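Local atomic coordinates of alpha-14 giardin (Giardia lamblia, PDB entry 3CHK), a protein that binds calcium, probably binds phosphatidylserine, and as a member of the annexin family may link the phospholipid bilayer to the underlying axoneme. Residues A[104-109]-A[229-234]. Residues are numbered along the deposited sequence; the frame is centred on the assembly and turned at random.
Sequences LVDVLL and DEYAFK. With CA (calcium ion), chain E.
Tyr-231 and Asp-106 tie together helices 101-108 and 227-241 of the all-helical annexin fold; the short segments 104-108 and 229-234 run nearly parallel, their axes 9° apart and 10.1 Å at closest approach. The polar link is a hydrogen bond from Tyr-231 OH to Asp-106 OD2, 2.7 Å long. The hydroxyl lies above the carboxylate plane, 36° out of it, while the carboxylate meets the phenol at the edge of its ring, the two planes turned 60° apart. Both groups are buried and have further partners: Asp-106 OD1 forms salt bridges with Arg-264 and Arg-267, which probably keep the carboxylate ionised, and Tyr-231 OH also bonds to Ser-250.

Apolar contacts lie beside this bond. With its CG1 anti to the backbone N, Val-105 brings this methyl to the ring edge, 3.7 Å from Tyr-231 CE2, and also against Ala-232 CB at 3.8 Å. Val-105 CA and Ala-232 CA, 6.2 Å apart, are the nearest backbone pair. Leu-109 CD1 packs on Ala-232 CB and lies 3.3 Å from Ala-232 O.

Glu-230, on the same helix as Tyr-231, reaches a calcium ion that the backbone carbonyl oxygens of Glu-222 and Phe-225 and three waters also bind. Its two oxygens divide the work: Glu-230 OE1 coordinates the calcium at 2.4 Å, and Glu-230 OE2 takes a salt bridge from Lys-234 NZ on its anti side, 2.6 Å away.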
loop_
_atom_site.group_PDB
_atom_site.type_symbol
_atom_site.label_atom_id
_atom_site.label_comp_id
_atom_site.label_asym_id
_atom_site.label_seq_id
_atom_site.Cartn_x
_atom_site.Cartn_y
_atom_site.Cartn_z
ATOM N N LEU A 104 2.099 -1.903 8.667
ATOM C CA LEU A 104 0.972 -1.083 9.069
ATOM C C LEU A 104 0.960 0.246 8.314
ATOM O O LEU A 104 -0.076 0.692 7.865
ATOM C CB LEU A 104 1.008 -0.797 10.572
ATOM C CG LEU A 104 0.776 -2.027 11.456
ATOM C CD1 LEU A 104 0.750 -1.641 12.960
ATOM C CD2 LEU A 104 -0.514 -2.718 11.035
ATOM N N VAL A 105 2.121 0.886 8.248
ATOM C CA VAL A 105 2.224 2.160 7.516
ATOM C C VAL A 105 1.866 1.970 6.037
ATOM O O VAL A 105 1.108 2.771 5.441
ATOM C CB VAL A 105 3.628 2.770 7.733
ATOM C CG1 VAL A 105 3.927 3.952 6.736
ATOM C CG2 VAL A 105 3.769 3.234 9.157
ATOM N N ASP A 106 2.429 0.933 5.413
ATOM C CA ASP A 106 2.172 0.677 3.997
ATOM C C ASP A 106 0.688 0.479 3.679
ATOM O O ASP A 106 0.177 0.988 2.660
ATOM C CB ASP A 106 2.881 -0.606 3.562
ATOM C CG ASP A 106 4.372 -0.459 3.403
ATOM O OD1 ASP A 106 5.041 -1.515 3.148
ATOM O OD2 ASP A 106 4.901 0.668 3.504
ATOM N N VAL A 107 0.019 -0.310 4.514
ATOM C CA VAL A 107 -1.392 -0.618 4.313
ATOM C C VAL A 107 -2.273 0.571 4.620
ATOM O O VAL A 107 -3.043 1.003 3.781
ATOM C CB VAL A 107 -1.812 -1.846 5.151
ATOM C CG1 VAL A 107 -3.329 -2.048 5.031
ATOM C CG2 VAL A 107 -1.017 -3.063 4.639
ATOM N N LEU A 108 -2.149 1.103 5.826
ATOM C CA LEU A 108 -3.078 2.110 6.289
ATOM C C LEU A 108 -3.047 3.414 5.512
ATOM O O LEU A 108 -4.104 4.036 5.313
ATOM C CB LEU A 108 -2.921 2.350 7.785
ATOM C CG LEU A 108 -3.476 1.189 8.611
ATOM C CD1 LEU A 108 -3.035 1.378 10.048
ATOM C CD2 LEU A 108 -5.001 1.084 8.464
ATOM N N LEU A 109 -1.855 3.830 5.091
ATOM C CA LEU A 109 -1.714 5.125 4.436
ATOM C C LEU A 109 -1.996 5.115 2.943
ATOM O O LEU A 109 -1.995 6.192 2.307
ATOM C CB LEU A 109 -0.336 5.728 4.736
ATOM C CG LEU A 109 0.014 5.949 6.222
ATOM C CD1 LEU A 109 1.348 6.598 6.319
ATOM C CD2 LEU A 109 -1.067 6.770 6.936
ATOM N N ASP A 229 9.073 7.880 10.544
ATOM C CA ASP A 229 8.264 9.108 10.444
ATOM C C ASP A 229 8.362 9.661 9.015
ATOM O O ASP A 229 7.338 9.990 8.409
ATOM C CB ASP A 229 8.751 10.204 11.418
ATOM C CG ASP A 229 8.389 9.951 12.884
ATOM O OD1 ASP A 229 7.592 9.022 13.218
ATOM O OD2 ASP A 229 8.923 10.735 13.736
ATOM N N GLU A 230 9.583 9.797 8.507
ATOM C CA GLU A 230 9.791 10.399 7.180
ATOM C C GLU A 230 9.157 9.541 6.083
ATOM O O GLU A 230 8.460 10.060 5.202
ATOM C CB GLU A 230 11.281 10.634 6.908
ATOM C CG GLU A 230 11.516 11.346 5.585
ATOM C CD GLU A 230 12.973 11.543 5.269
ATOM O OE1 GLU A 230 13.733 11.898 6.196
ATOM O OE2 GLU A 230 13.340 11.327 4.096
ATOM N N TYR A 231 9.364 8.226 6.157
ATOM C CA TYR A 231 8.719 7.334 5.201
ATOM C C TYR A 231 7.185 7.472 5.244
ATOM O O TYR A 231 6.518 7.563 4.181
ATOM C CB TYR A 231 9.148 5.867 5.459
ATOM C CG TYR A 231 8.416 4.919 4.550
ATOM C CD1 TYR A 231 8.855 4.693 3.241
ATOM C CD2 TYR A 231 7.249 4.255 4.991
ATOM C CE1 TYR A 231 8.154 3.815 2.366
ATOM C CE2 TYR A 231 6.531 3.376 4.141
ATOM C CZ TYR A 231 6.986 3.156 2.826
ATOM O OH TYR A 231 6.334 2.288 1.951
ATOM N N ALA A 232 6.639 7.510 6.463
ATOM C CA ALA A 232 5.192 7.536 6.633
ATOM C C ALA A 232 4.604 8.815 6.032
ATOM O O ALA A 232 3.613 8.777 5.297
ATOM C CB ALA A 232 4.817 7.426 8.095
ATOM N N PHE A 233 5.216 9.962 6.345
ATOM C CA PHE A 233 4.672 11.217 5.828
ATOM C C PHE A 233 4.913 11.403 4.357
ATOM O O PHE A 233 4.039 11.953 3.694
ATOM C CB PHE A 233 5.170 12.418 6.650
ATOM C CG PHE A 233 4.409 12.595 7.941
ATOM C CD1 PHE A 233 4.740 11.822 9.063
ATOM C CD2 PHE A 233 3.327 13.491 8.034
ATOM C CE1 PHE A 233 4.014 11.955 10.294
ATOM C CE2 PHE A 233 2.591 13.649 9.240
ATOM C CZ PHE A 233 2.930 12.867 10.381
ATOM N N LYS A 234 6.050 10.936 3.834
ATOM C CA LYS A 234 6.229 10.939 2.381
ATOM C C LYS A 234 5.193 10.035 1.711
ATOM O O LYS A 234 4.710 10.367 0.646
ATOM C CB LYS A 234 7.640 10.533 1.953
ATOM C CG LYS A 234 8.697 11.555 2.317
ATOM C CD LYS A 234 10.063 10.978 2.005
ATOM C CE LYS A 234 11.062 12.052 1.796
ATOM N NZ LYS A 234 12.488 11.551 1.681
HETATM CA CA CA E . 14.859 13.782 7.098
HETATM O O HOH W 1 16.010 13.723 5.550
HETATM O O HOH W 2 16.753 15.783 6.594
HETATM O O HOH W 3 15.397 15.329 9.080
#